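Local coordinates for protein 2-dehydro-3-deoxy-d-gluconate/2-dehydro-3-deoxy-phosphogluconate aldolase (Picrophilus torridus, PDB 4UXD) that is an aldolase of the dihydrodipicolinate synthetase family, built as a parallel beta/alpha barrel extended by C-terminal helices, at residues M32-L36 with Y272-Y277; I51-E55 with V86-K92; L212-E217 with L237-Y241; T227-S231 with L259-L263. All coordinates share one frame; numbering follows the deposited sequence.

Interactions 1 and 4 join barrel loops to the C-terminal helices, while interactions 2 and 3 pair neighbouring helices on the barrel's outer wall. Interactions 1 and 4 are close, their centres about 11 Å apart: Asn229 OD1 lies 3.1 Å from Ile33 N, and Phe230 stacks on Tyr275. A glycerol, probably from the crystallisation liquor, marks this side, about 3 Å from the Tyr272 side chain and about 4 Å from that of Met260, nearest atoms. Interaction 2 touches interaction 1 through Met32 of segment 32-36, whose CE packs 4.1 Å from Ile51 CG1. Interaction 3 stands apart, its nearest atoms about 8 Å from interaction 4, although helices 233-240 and 245-264 are consecutive.

Interaction 1: M32-L36 with Y272-Y277; sequences MITPL and YYEYFY
The Tyr273 ring carries Ile33 on one face and meets Thr34 at its edge. Ile33 CB sits 3.5 Å from Tyr273 CZ in a CH-pi contact displaced toward the hydroxyl end of the ring, with CG2 lying alongside over CE1. Near the ring plane, Thr34 O approaches Tyr273 CE2 at 3.2 Å, and Tyr277 OH lies at the same rim. The Tyr277 ring is itself covered on one face by Tyr273 O, one helical turn back.

Both phenols reach across to the backbone of the loop. Thr34 N donates to Tyr273 OH over 3.0 Å in a nearly straight bond (163°), and Leu36 N donates to Tyr277 OH, also over 3.0 Å. Each hydroxyl has a second backbone partner, Thr68 O for Tyr273 and Gly285 O for Tyr277. Segment 32-36 directly follows the first strand of the beta/alpha barrel, and helix 270-279 is one of the C-terminal helices that follow the barrel in this family; the two phenols bond it to the loop after strand 27-31.

Ile33 packs between the Tyr273 and Phe276 rings. With CG1 held between its backbone N and carbonyl carbon (chi1 57°), Ile33 CD1 is carried to Phe276 CG, 3.5 Å away. Pro35 CG adds a looser touch to the same ring, 4.2 Å from Phe276 CE2, while helix 44-56 packs against both loop residues.

Interaction 2: I51-E55 with V86-K92; sequences IKYLE and VRENSKK
The Glu55 carboxylate takes a hydrogen bond from Ser90 on the side of OE2 away from OE1, between the last turn of helix 44-56 and the loop that follows helix 76-88. The two helices are neighbours on the outer layer of the beta/alpha barrel, and both pack over strand 61-63. Glu55 runs out as an extended chain (chi2 173°), which brings OE2 to Ser90 OG at 3.0 Å; the hydroxyl donates to the carboxylate's anti lone pair. The same OG accepts from Lys92 N, closing an ST turn that fixes the rotation of the serine.

A water strengthens the grip on Glu55 OE2: it donates to this oxygen over 2.6 Å and accepts from Lys91 N, tying the helix to the backbone beyond Ser90. Lys92 runs antiparallel alongside Glu55. Their aliphatic parts brush, CG to CG at 4.1 Å, but the charged ends do not pair, since Glu55 OE2 and Lys92 NZ are 6.9 Å apart and the ammonium turns to Val59 O.

On the buried side Ile51 points toward the turn. Its CG2, anti to the backbone N, rests against Ser90 CB at 3.6 Å and beside Asn89 O, while Ile51 CD1 stretches over to Val86 CG2 at a loose 4.4 Å.

Behind the turn Arg87 braces it from the far side. Arg87 NH1 makes a salt bridge with Glu119, and Arg87 NH2 donates to Lys92 O and, nearly in the guanidinium plane, to Ser90 O at 2.9 Å.

Interaction 3: L212-E217 with L237-Y241; sequences LFTSLE and LYHEY
Leu216 and Phe213 close on the Tyr241 ring from two directions, making the tight part of the contact. Leu216 CD1 lies over one face, 3.9 Å from the Tyr241 ring centroid and 22° off its normal, and Leu216 CB follows the ring toward the hydroxyl, 3.8 Å from Tyr241 CZ. Phe213 comes instead to the ring edge: its CE1 lies near the plane, 3.6 Å from Tyr241 CD1, and the two ring planes stand at 83°. Tyr241 CG is anti to the backbone N (chi1 -180°), which lays the ring out across segment 212-217. At its far end the Tyr241 hydroxyl rests against the backbone of Glu217, with Tyr241 OH 3.3 Å from Glu217 CA.

Toward the barrel interior the packing continues through leucines. Leu212 CD2 meets Leu237 CD2 at 3.7 Å as the two side chains overlap lengthwise, pointing opposite ways, and Leu212 also packs on Ile28 of strand 27-31. Helix 212-217 is the connection of a beta-alpha-beta unit, between strands 203-206 and 222-224, and helix 233-240 follows the latter strand; the contact therefore joins consecutive helices of the barrel's outer wall, with helix 245-264 packed against Phe213 and Leu237.

The side at Tyr238, partly exposed, is looser. Leu216 CD1 is 4.2 Å from Tyr238 CD2, approaching that ring obliquely, and Tyr238 also has a cation-pi partner in Lys242.

Interaction 4: T227-S231 with L259-L263; sequences TTNFS and LMKKL
Thr227 turns its methyl to helix 245-264 because OG1 stands between the backbone N and the carbonyl carbon (chi1 64°), leaving CG2 beside the N and directed at Met260 and Leu263. Phe230 has a similar first torsion, chi1 38°, which folds its ring back so that Thr227 O lies over one face and the rim meets the helix.

The threonine methyl is the hub. Thr227 CG2 touches Met260 SD at 3.6 Å, Leu263 CD1 at 3.8 Å and Leu259 CD2 at 3.9 Å; the Met260 chain curls at chi2 and chi3 and lies roughly perpendicular to the Thr227 side chain. Thr227 OG1 turns instead to Asp209 OD2. Leu259 and Leu263, one helical turn apart, both reach the Phe230 ring at its edge, with Leu263 CD1 4.1 Å from Phe230 CZ and Leu259 CD2 4.3 Å from Phe230 CE1. Ser231 CB adds a marginal touch to Leu259 CD2, while its OG makes a weak bond to Gly233 N at the start of helix 233-240.

Tyr275, stacked on Phe230, carries the apolar layer on to helix 270-279. This is the loop after the eighth strand of a beta/alpha barrel, covered by the C-terminal helices characteristic of the dihydrodipicolinate synthetase family.

Interaction 1: M32-L36 with Y272-Y277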
loop_
_atom_site.group_PDB
_atom_site.type_symbol
_atom_site.label_atom_id
_atom_site.label_comp_id
_atom_site.label_asym_id
_atom_site.label_seq_id
_atom_site.Cartn_x
_atom_site.Cartn_y
_atom_site.Cartn_z
ATOM N N MET A 32 4.617 -25.001 14.380
ATOM C CA MET A 32 5.963 -25.441 14.736
ATOM C C MET A 32 7.045 -24.764 13.912
ATOM O O MET A 32 6.923 -24.648 12.690
ATOM C CB MET A 32 6.099 -26.952 14.555
ATOM C CG MET A 32 5.139 -27.786 15.380
ATOM S SD MET A 32 5.316 -29.553 15.049
ATOM C CE MET A 32 6.998 -29.815 15.615
ATOM N N ILE A 33 8.115 -24.334 14.576
ATOM C CA ILE A 33 9.338 -24.047 13.845
ATOM C C ILE A 33 9.895 -25.367 13.337
ATOM O O ILE A 33 9.603 -26.432 13.879
ATOM C CB ILE A 33 10.403 -23.337 14.702
ATOM C CG1 ILE A 33 10.742 -24.177 15.937
ATOM C CG2 ILE A 33 9.923 -21.946 15.099
ATOM C CD1 ILE A 33 11.972 -23.708 16.668
ATOM N N THR A 34 10.701 -25.289 12.295
ATOM C CA THR A 34 11.474 -26.435 11.836
ATOM C C THR A 34 12.930 -26.306 12.317
ATOM O O THR A 34 13.726 -25.630 11.659
ATOM C CB THR A 34 11.428 -26.517 10.312
ATOM O OG1 THR A 34 10.075 -26.369 9.880
ATOM C CG2 THR A 34 11.993 -27.832 9.813
ATOM N N PRO A 35 13.283 -26.938 13.459
ATOM C CA PRO A 35 14.635 -26.740 14.005
ATOM C C PRO A 35 15.742 -27.105 13.015
ATOM O O PRO A 35 15.596 -28.089 12.286
ATOM C CB PRO A 35 14.661 -27.666 15.226
ATOM C CG PRO A 35 13.244 -27.821 15.619
ATOM C CD PRO A 35 12.486 -27.833 14.313
ATOM N N LEU A 36 16.806 -26.301 12.980
ATOM C CA LEU A 36 17.909 -26.493 12.040
ATOM C C LEU A 36 19.278 -26.598 12.729
ATOM O O LEU A 36 19.555 -25.933 13.739
ATOM C CB LEU A 36 17.960 -25.347 11.022
ATOM C CG LEU A 36 16.707 -24.989 10.213
ATOM C CD1 LEU A 36 16.969 -23.703 9.412
ATOM C CD2 LEU A 36 16.280 -26.136 9.287
ATOM N N TYR A 272 12.157 -16.370 16.609
ATOM C CA TYR A 272 11.513 -17.562 17.166
ATOM C C TYR A 272 12.515 -18.696 17.251
ATOM O O TYR A 272 12.507 -19.486 18.198
ATOM C CB TYR A 272 10.311 -18.004 16.318
ATOM C CG TYR A 272 9.108 -17.087 16.429
ATOM C CD1 TYR A 272 9.098 -15.831 15.822
ATOM C CD2 TYR A 272 7.979 -17.475 17.141
ATOM C CE1 TYR A 272 7.995 -14.995 15.921
ATOM C CE2 TYR A 272 6.879 -16.642 17.253
ATOM C CZ TYR A 272 6.892 -15.408 16.638
ATOM O OH TYR A 272 5.802 -14.587 16.747
ATOM N N TYR A 273 13.379 -18.762 16.246
ATOM C CA TYR A 273 14.366 -19.808 16.168
ATOM C C TYR A 273 15.435 -19.582 17.240
ATOM O O TYR A 273 15.722 -20.489 18.016
ATOM C CB TYR A 273 14.949 -19.882 14.743
ATOM C CG TYR A 273 13.998 -20.595 13.792
ATOM C CD1 TYR A 273 12.857 -19.968 13.309
ATOM C CD2 TYR A 273 14.221 -21.905 13.413
ATOM C CE1 TYR A 273 11.973 -20.624 12.466
ATOM C CE2 TYR A 273 13.343 -22.572 12.576
ATOM C CZ TYR A 273 12.221 -21.930 12.104
ATOM O OH TYR A 273 11.352 -22.596 11.263
ATOM N N GLU A 274 15.993 -18.381 17.318
ATOM C CA GLU A 274 16.978 -18.108 18.352
ATOM C C GLU A 274 16.394 -18.408 19.733
ATOM O O GLU A 274 17.035 -19.045 20.573
ATOM C CB GLU A 274 17.448 -16.656 18.285
ATOM C CG GLU A 274 18.585 -16.336 19.237
ATOM C CD GLU A 274 19.224 -14.981 18.959
ATOM O OE1 GLU A 274 18.933 -14.400 17.890
ATOM O OE2 GLU A 274 20.008 -14.492 19.808
ATOM N N TYR A 275 15.160 -17.971 19.950
ATOM C CA TYR A 275 14.553 -18.059 21.261
ATOM C C TYR A 275 14.438 -19.514 21.653
ATOM O O TYR A 275 14.642 -19.876 22.810
ATOM C CB TYR A 275 13.186 -17.378 21.271
ATOM C CG TYR A 275 12.734 -16.917 22.634
ATOM C CD1 TYR A 275 12.403 -17.832 23.624
ATOM C CD2 TYR A 275 12.625 -15.567 22.931
ATOM C CE1 TYR A 275 11.984 -17.415 24.875
ATOM C CE2 TYR A 275 12.206 -15.140 24.179
ATOM C CZ TYR A 275 11.885 -16.067 25.149
ATOM O OH TYR A 275 11.467 -15.648 26.396
ATOM N N PHE A 276 14.127 -20.352 20.674
ATOM C CA PHE A 276 14.040 -21.784 20.904
ATOM C C PHE A 276 15.426 -22.397 21.133
ATOM O O PHE A 276 15.591 -23.321 21.932
ATOM C CB PHE A 276 13.366 -22.480 19.728
ATOM C CG PHE A 276 13.378 -23.968 19.846
ATOM C CD1 PHE A 276 12.448 -24.614 20.643
ATOM C CD2 PHE A 276 14.347 -24.726 19.188
ATOM C CE1 PHE A 276 12.464 -25.998 20.763
ATOM C CE2 PHE A 276 14.366 -26.107 19.310
ATOM C CZ PHE A 276 13.429 -26.742 20.098
ATOM N N TYR A 277 16.415 -21.887 20.419
ATOM C CA TYR A 277 17.745 -22.445 20.469
ATOM C C TYR A 277 18.388 -22.166 21.823
ATOM O O TYR A 277 18.959 -23.061 22.447
ATOM C CB TYR A 277 18.605 -21.873 19.341
ATOM C CG TYR A 277 18.237 -22.339 17.946
ATOM C CD1 TYR A 277 17.585 -23.544 17.732
ATOM C CD2 TYR A 277 18.550 -21.566 16.838
ATOM C CE1 TYR A 277 17.259 -23.965 16.459
ATOM C CE2 TYR A 277 18.234 -21.977 15.569
ATOM C CZ TYR A 277 17.585 -23.175 15.380
ATOM O OH TYR A 277 17.272 -23.582 14.097
#

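Interaction 2: I51-E55 with V86-K92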
loop_
_atom_site.group_PDB
_atom_site.type_symbol
_atom_site.label_atom_id
_atom_site.label_comp_id
_atom_site.label_asym_id
_atom_site.label_seq_id
_atom_site.Cartn_x
_atom_site.Cartn_y
_atom_site.Cartn_z
ATOM N N ILE A 51 8.913 -31.263 20.174
ATOM C CA ILE A 51 7.708 -32.069 20.332
ATOM C C ILE A 51 7.461 -32.411 21.798
ATOM O O ILE A 51 6.322 -32.457 22.244
ATOM C CB ILE A 51 7.808 -33.377 19.522
ATOM C CG1 ILE A 51 7.722 -33.075 18.030
ATOM C CG2 ILE A 51 6.696 -34.351 19.897
ATOM C CD1 ILE A 51 8.243 -34.172 17.160
ATOM N N LYS A 52 8.529 -32.663 22.548
ATOM C CA LYS A 52 8.380 -33.062 23.943
ATOM C C LYS A 52 8.089 -31.847 24.822
ATOM O O LYS A 52 7.425 -31.970 25.859
ATOM C CB LYS A 52 9.627 -33.804 24.433
ATOM C CG LYS A 52 9.839 -35.181 23.785
ATOM C CD LYS A 52 8.624 -36.093 23.922
ATOM C CE LYS A 52 9.003 -37.573 23.798
ATOM N NZ LYS A 52 9.529 -37.969 22.457
ATOM N N TYR A 53 8.576 -30.676 24.409
ATOM C CA TYR A 53 8.172 -29.422 25.050
ATOM C C TYR A 53 6.704 -29.082 24.798
ATOM O O TYR A 53 6.006 -28.589 25.684
ATOM C CB TYR A 53 9.021 -28.262 24.564
ATOM C CG TYR A 53 8.549 -26.942 25.124
ATOM C CD1 TYR A 53 8.895 -26.558 26.415
ATOM C CD2 TYR A 53 7.746 -26.081 24.370
ATOM C CE1 TYR A 53 8.475 -25.363 26.943
ATOM C CE2 TYR A 53 7.318 -24.868 24.893
ATOM C CZ TYR A 53 7.682 -24.513 26.187
ATOM O OH TYR A 53 7.256 -23.311 26.729
ATOM N N LEU A 54 6.239 -29.333 23.582
ATOM C CA LEU A 54 4.874 -29.004 23.221
ATOM C C LEU A 54 3.910 -29.878 23.986
ATOM O O LEU A 54 2.872 -29.403 24.462
ATOM C CB LEU A 54 4.663 -29.151 21.709
ATOM C CG LEU A 54 5.248 -27.986 20.918
ATOM C CD1 LEU A 54 5.386 -28.300 19.441
ATOM C CD2 LEU A 54 4.378 -26.746 21.117
ATOM N N GLU A 55 4.255 -31.160 24.105
ATOM C CA GLU A 55 3.421 -32.099 24.838
ATOM C C GLU A 55 3.348 -31.689 26.314
ATOM O O GLU A 55 2.273 -31.726 26.931
ATOM C CB GLU A 55 3.956 -33.509 24.669
ATOM C CG GLU A 55 3.704 -34.059 23.268
ATOM C CD GLU A 55 4.372 -35.401 22.985
ATOM O OE1 GLU A 55 5.140 -35.909 23.835
ATOM O OE2 GLU A 55 4.117 -35.946 21.889
ATOM N N VAL A 86 7.358 -35.989 12.604
ATOM C CA VAL A 86 6.440 -35.437 13.582
ATOM C C VAL A 86 5.285 -36.397 13.847
ATOM O O VAL A 86 4.881 -36.574 14.995
ATOM C CB VAL A 86 5.916 -34.074 13.106
ATOM C CG1 VAL A 86 4.812 -33.558 14.011
ATOM C CG2 VAL A 86 7.079 -33.091 13.032
ATOM N N ARG A 87 4.762 -37.012 12.789
ATOM C CA ARG A 87 3.671 -37.970 12.936
ATOM C C ARG A 87 4.137 -39.203 13.688
ATOM O O ARG A 87 3.343 -39.844 14.364
ATOM C CB ARG A 87 3.091 -38.378 11.568
ATOM C CG ARG A 87 2.160 -39.614 11.580
ATOM C CD ARG A 87 0.780 -39.392 12.235
ATOM N NE ARG A 87 0.838 -38.952 13.631
ATOM C CZ ARG A 87 -0.179 -38.398 14.285
ATOM N NH1 ARG A 87 -1.356 -38.220 13.693
ATOM N NH2 ARG A 87 -0.021 -38.006 15.537
ATOM N N GLU A 88 5.424 -39.522 13.578
ATOM C CA GLU A 88 5.946 -40.746 14.162
ATOM C C GLU A 88 6.507 -40.567 15.568
ATOM O O GLU A 88 6.888 -41.550 16.215
ATOM C CB GLU A 88 7.035 -41.329 13.268
ATOM C CG GLU A 88 6.509 -42.155 12.125
ATOM C CD GLU A 88 7.624 -42.685 11.253
ATOM O OE1 GLU A 88 8.807 -42.404 11.562
ATOM O OE2 GLU A 88 7.314 -43.378 10.263
ATOM N N ASN A 89 6.555 -39.333 16.051
ATOM C CA ASN A 89 7.147 -39.085 17.357
ATOM C C ASN A 89 6.233 -38.311 18.277
ATOM O O ASN A 89 6.662 -37.748 19.282
ATOM C CB ASN A 89 8.477 -38.381 17.177
ATOM C CG ASN A 89 9.533 -39.316 16.615
ATOM O OD1 ASN A 89 10.095 -40.132 17.339
ATOM N ND2 ASN A 89 9.779 -39.224 15.316
ATOM N N SER A 90 4.953 -38.338 17.943
ATOM C CA SER A 90 3.927 -37.737 18.773
ATOM C C SER A 90 2.571 -38.315 18.414
ATOM O O SER A 90 2.305 -38.595 17.250
ATOM C CB SER A 90 3.902 -36.216 18.598
ATOM O OG SER A 90 2.757 -35.657 19.228
ATOM N N LYS A 91 1.714 -38.480 19.412
ATOM C CA LYS A 91 0.343 -38.910 19.165
ATOM C C LYS A 91 -0.632 -37.742 19.294
ATOM O O LYS A 91 -1.848 -37.934 19.339
ATOM C CB LYS A 91 -0.036 -40.051 20.118
ATOM C CG LYS A 91 0.603 -41.387 19.730
ATOM C CD LYS A 91 0.154 -42.522 20.632
ATOM C CE LYS A 91 -1.148 -43.146 20.154
ATOM N NZ LYS A 91 -1.522 -44.329 20.984
ATOM N N LYS A 92 -0.096 -36.526 19.355
ATOM C CA LYS A 92 -0.933 -35.338 19.271
ATOM C C LYS A 92 -1.565 -35.315 17.896
ATOM O O LYS A 92 -0.956 -35.766 16.926
ATOM C CB LYS A 92 -0.132 -34.059 19.505
ATOM C CG LYS A 92 0.291 -33.825 20.944
ATOM C CD LYS A 92 -0.892 -33.493 21.809
ATOM C CE LYS A 92 -0.436 -33.055 23.163
ATOM N NZ LYS A 92 -1.589 -32.592 23.946
HETATM O O HOH W 1 2.328 -37.851 22.318
#

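Interaction 3: L212-E217 with L237-Y241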
loop_
_atom_site.group_PDB
_atom_site.type_symbol
_atom_site.label_atom_id
_atom_site.label_comp_id
_atom_site.label_asym_id
_atom_site.label_seq_id
_atom_site.Cartn_x
_atom_site.Cartn_y
_atom_site.Cartn_z
ATOM N N LEU A 212 -5.469 -13.207 20.890
ATOM C CA LEU A 212 -6.215 -14.385 21.330
ATOM C C LEU A 212 -7.357 -14.039 22.287
ATOM O O LEU A 212 -8.469 -14.543 22.141
ATOM C CB LEU A 212 -5.272 -15.391 22.001
ATOM C CG LEU A 212 -5.906 -16.713 22.445
ATOM C CD1 LEU A 212 -6.660 -17.409 21.291
ATOM C CD2 LEU A 212 -4.838 -17.643 23.006
ATOM N N PHE A 213 -7.093 -13.176 23.263
ATOM C CA PHE A 213 -8.120 -12.876 24.253
ATOM C C PHE A 213 -9.324 -12.187 23.601
ATOM O O PHE A 213 -10.459 -12.616 23.784
ATOM C CB PHE A 213 -7.560 -12.019 25.384
ATOM C CG PHE A 213 -8.555 -11.747 26.468
ATOM C CD1 PHE A 213 -8.841 -12.712 27.422
ATOM C CD2 PHE A 213 -9.218 -10.534 26.527
ATOM C CE1 PHE A 213 -9.768 -12.465 28.423
ATOM C CE2 PHE A 213 -10.138 -10.285 27.522
ATOM C CZ PHE A 213 -10.419 -11.252 28.470
ATOM N N THR A 214 -9.074 -11.139 22.822
ATOM C CA THR A 214 -10.132 -10.508 22.035
ATOM C C THR A 214 -10.872 -11.544 21.171
ATOM O O THR A 214 -12.099 -11.524 21.082
ATOM C CB THR A 214 -9.558 -9.377 21.132
ATOM O OG1 THR A 214 -9.004 -8.341 21.952
ATOM C CG2 THR A 214 -10.634 -8.773 20.207
ATOM N N SER A 215 -10.125 -12.460 20.555
ATOM C CA SER A 215 -10.720 -13.423 19.636
ATOM C C SER A 215 -11.612 -14.418 20.372
ATOM O O SER A 215 -12.679 -14.794 19.876
ATOM C CB SER A 215 -9.640 -14.173 18.858
ATOM O OG SER A 215 -8.814 -13.287 18.135
ATOM N N LEU A 216 -11.183 -14.853 21.550
ATOM C CA LEU A 216 -12.025 -15.729 22.354
ATOM C C LEU A 216 -13.295 -14.968 22.757
ATOM O O LEU A 216 -14.401 -15.505 22.687
ATOM C CB LEU A 216 -11.282 -16.247 23.600
ATOM C CG LEU A 216 -10.041 -17.128 23.423
ATOM C CD1 LEU A 216 -9.619 -17.753 24.763
ATOM C CD2 LEU A 216 -10.233 -18.210 22.361
ATOM N N GLU A 217 -13.143 -13.707 23.158
ATOM C CA GLU A 217 -14.304 -12.912 23.579
ATOM C C GLU A 217 -15.357 -12.862 22.486
ATOM O O GLU A 217 -16.541 -12.808 22.770
ATOM C CB GLU A 217 -13.895 -11.493 23.943
ATOM C CG GLU A 217 -13.366 -11.304 25.336
ATOM C CD GLU A 217 -13.090 -9.836 25.619
ATOM O OE1 GLU A 217 -13.206 -9.022 24.672
ATOM O OE2 GLU A 217 -12.783 -9.487 26.780
ATOM N N LEU A 237 -3.309 -18.975 29.329
ATOM C CA LEU A 237 -4.355 -18.029 28.953
ATOM C C LEU A 237 -5.647 -18.725 28.559
ATOM O O LEU A 237 -6.709 -18.432 29.113
ATOM C CB LEU A 237 -3.875 -17.150 27.801
ATOM C CG LEU A 237 -4.819 -16.050 27.323
ATOM C CD1 LEU A 237 -4.007 -14.975 26.648
ATOM C CD2 LEU A 237 -5.906 -16.545 26.364
ATOM N N TYR A 238 -5.556 -19.641 27.604
ATOM C CA TYR A 238 -6.727 -20.353 27.086
ATOM C C TYR A 238 -7.463 -21.146 28.165
ATOM O O TYR A 238 -8.692 -21.228 28.144
ATOM C CB TYR A 238 -6.312 -21.294 25.953
ATOM C CG TYR A 238 -7.441 -22.130 25.389
ATOM C CD1 TYR A 238 -7.777 -23.358 25.951
ATOM C CD2 TYR A 238 -8.170 -21.693 24.295
ATOM C CE1 TYR A 238 -8.810 -24.117 25.444
ATOM C CE2 TYR A 238 -9.203 -22.451 23.772
ATOM C CZ TYR A 238 -9.521 -23.664 24.351
ATOM O OH TYR A 238 -10.549 -24.422 23.835
ATOM N N HIS A 239 -6.719 -21.735 29.099
ATOM C CA HIS A 239 -7.336 -22.567 30.129
ATOM C C HIS A 239 -7.884 -21.713 31.266
ATOM O O HIS A 239 -8.909 -22.040 31.862
ATOM C CB HIS A 239 -6.339 -23.604 30.652
ATOM C CG HIS A 239 -6.108 -24.731 29.696
ATOM N ND1 HIS A 239 -6.544 -26.018 29.943
ATOM C CD2 HIS A 239 -5.522 -24.761 28.478
ATOM C CE1 HIS A 239 -6.222 -26.788 28.922
ATOM N NE2 HIS A 239 -5.601 -26.053 28.018
ATOM N N GLU A 240 -7.213 -20.605 31.546
ATOM C CA GLU A 240 -7.660 -19.685 32.576
ATOM C C GLU A 240 -8.952 -18.991 32.162
ATOM O O GLU A 240 -9.833 -18.759 32.995
ATOM C CB GLU A 240 -6.571 -18.654 32.865
ATOM C CG GLU A 240 -5.460 -19.170 33.755
ATOM C CD GLU A 240 -5.917 -19.406 35.183
ATOM O OE1 GLU A 240 -6.946 -18.813 35.586
ATOM O OE2 GLU A 240 -5.246 -20.189 35.898
ATOM N N TYR A 241 -9.056 -18.682 30.870
ATOM C CA TYR A 241 -10.178 -17.919 30.310
ATOM C C TYR A 241 -11.549 -18.460 30.729
ATOM O O TYR A 241 -12.519 -17.707 30.824
ATOM C CB TYR A 241 -10.071 -17.905 28.776
ATOM C CG TYR A 241 -11.176 -17.141 28.074
ATOM C CD1 TYR A 241 -11.174 -15.753 28.041
ATOM C CD2 TYR A 241 -12.212 -17.805 27.439
ATOM C CE1 TYR A 241 -12.176 -15.052 27.406
ATOM C CE2 TYR A 241 -13.224 -17.108 26.802
ATOM C CZ TYR A 241 -13.200 -15.731 26.785
ATOM O OH TYR A 241 -14.202 -15.026 26.144
#

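Interaction 4: T227-S231 with L259-L263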
loop_
_atom_site.group_PDB
_atom_site.type_symbol
_atom_site.label_atom_id
_atom_site.label_comp_id
_atom_site.label_asym_id
_atom_site.label_seq_id
_atom_site.Cartn_x
_atom_site.Cartn_y
_atom_site.Cartn_z
ATOM N N THR A 227 4.354 -18.448 19.656
ATOM C CA THR A 227 5.079 -18.339 20.909
ATOM C C THR A 227 5.026 -19.630 21.738
ATOM O O THR A 227 5.803 -19.787 22.680
ATOM C CB THR A 227 4.540 -17.191 21.767
ATOM O OG1 THR A 227 3.176 -17.458 22.141
ATOM C CG2 THR A 227 4.651 -15.879 21.004
ATOM N N THR A 228 4.131 -20.550 21.393
ATOM C CA THR A 228 4.050 -21.816 22.115
ATOM C C THR A 228 5.275 -22.707 21.846
ATOM O O THR A 228 5.461 -23.713 22.512
ATOM C CB THR A 228 2.768 -22.602 21.767
ATOM O OG1 THR A 228 2.753 -22.928 20.370
ATOM C CG2 THR A 228 1.545 -21.782 22.111
ATOM N N ASN A 229 6.113 -22.322 20.889
ATOM C CA ASN A 229 7.333 -23.058 20.618
ATOM C C ASN A 229 8.327 -23.000 21.789
ATOM O O ASN A 229 9.262 -23.795 21.851
ATOM C CB ASN A 229 8.001 -22.521 19.349
ATOM C CG ASN A 229 7.365 -23.043 18.089
ATOM O OD1 ASN A 229 7.665 -24.151 17.647
ATOM N ND2 ASN A 229 6.480 -22.245 17.492
ATOM N N PHE A 230 8.130 -22.056 22.704
ATOM C CA PHE A 230 9.070 -21.844 23.799
ATOM C C PHE A 230 8.442 -21.087 24.965
ATOM O O PHE A 230 9.138 -20.612 25.851
ATOM C CB PHE A 230 10.293 -21.090 23.288
ATOM C CG PHE A 230 9.962 -20.036 22.283
ATOM C CD1 PHE A 230 9.500 -18.801 22.685
ATOM C CD2 PHE A 230 10.080 -20.297 20.929
ATOM C CE1 PHE A 230 9.180 -17.843 21.752
ATOM C CE2 PHE A 230 9.764 -19.344 19.996
ATOM C CZ PHE A 230 9.315 -18.118 20.402
ATOM N N SER A 231 7.121 -20.999 24.970
ATOM C CA SER A 231 6.407 -20.325 26.040
ATOM C C SER A 231 5.029 -20.943 26.243
ATOM O O SER A 231 4.307 -21.207 25.280
ATOM C CB SER A 231 6.282 -18.839 25.733
ATOM O OG SER A 231 5.601 -18.172 26.769
ATOM N N LEU A 259 6.024 -10.298 25.045
ATOM C CA LEU A 259 6.849 -11.248 24.291
ATOM C C LEU A 259 6.697 -11.076 22.779
ATOM O O LEU A 259 7.692 -11.119 22.037
ATOM C CB LEU A 259 6.500 -12.687 24.662
ATOM C CG LEU A 259 7.334 -13.712 23.896
ATOM C CD1 LEU A 259 8.804 -13.608 24.291
ATOM C CD2 LEU A 259 6.794 -15.103 24.109
ATOM N N MET A 260 5.449 -10.909 22.334
ATOM C CA MET A 260 5.153 -10.661 20.923
ATOM C C MET A 260 5.824 -9.383 20.412
ATOM O O MET A 260 6.146 -9.280 19.230
ATOM C CB MET A 260 3.640 -10.571 20.690
ATOM C CG MET A 260 2.915 -11.920 20.548
ATOM S SD MET A 260 3.616 -12.962 19.240
ATOM C CE MET A 260 3.105 -12.151 17.735
ATOM N N LYS A 261 6.034 -8.412 21.298
ATOM C CA LYS A 261 6.677 -7.166 20.907
ATOM C C LYS A 261 8.164 -7.385 20.708
ATOM O O LYS A 261 8.738 -6.904 19.728
ATOM C CB LYS A 261 6.461 -6.077 21.949
ATOM C CG LYS A 261 7.081 -4.731 21.556
ATOM C CD LYS A 261 6.893 -3.688 22.655
ATOM C CE LYS A 261 7.612 -2.386 22.332
ATOM N NZ LYS A 261 7.825 -1.544 23.543
ATOM N N LYS A 262 8.780 -8.088 21.661
ATOM C CA LYS A 262 10.182 -8.477 21.559
ATOM C C LYS A 262 10.415 -9.200 20.232
ATOM O O LYS A 262 11.268 -8.798 19.450
ATOM C CB LYS A 262 10.594 -9.379 22.732
ATOM C CG LYS A 262 10.758 -8.678 24.069
ATOM C CD LYS A 262 12.143 -8.038 24.211
ATOM C CE LYS A 262 12.370 -7.443 25.601
ATOM N NZ LYS A 262 13.754 -6.903 25.773
ATOM N N LEU A 263 9.633 -10.251 19.976
ATOM C CA LEU A 263 9.793 -11.072 18.764
ATOM C C LEU A 263 9.592 -10.300 17.445
ATOM O O LEU A 263 10.142 -10.679 16.402
ATOM C CB LEU A 263 8.820 -12.258 18.813
ATOM C CG LEU A 263 9.112 -13.298 19.906
ATOM C CD1 LEU A 263 7.971 -14.282 20.042
ATOM C CD2 LEU A 263 10.432 -14.044 19.639
#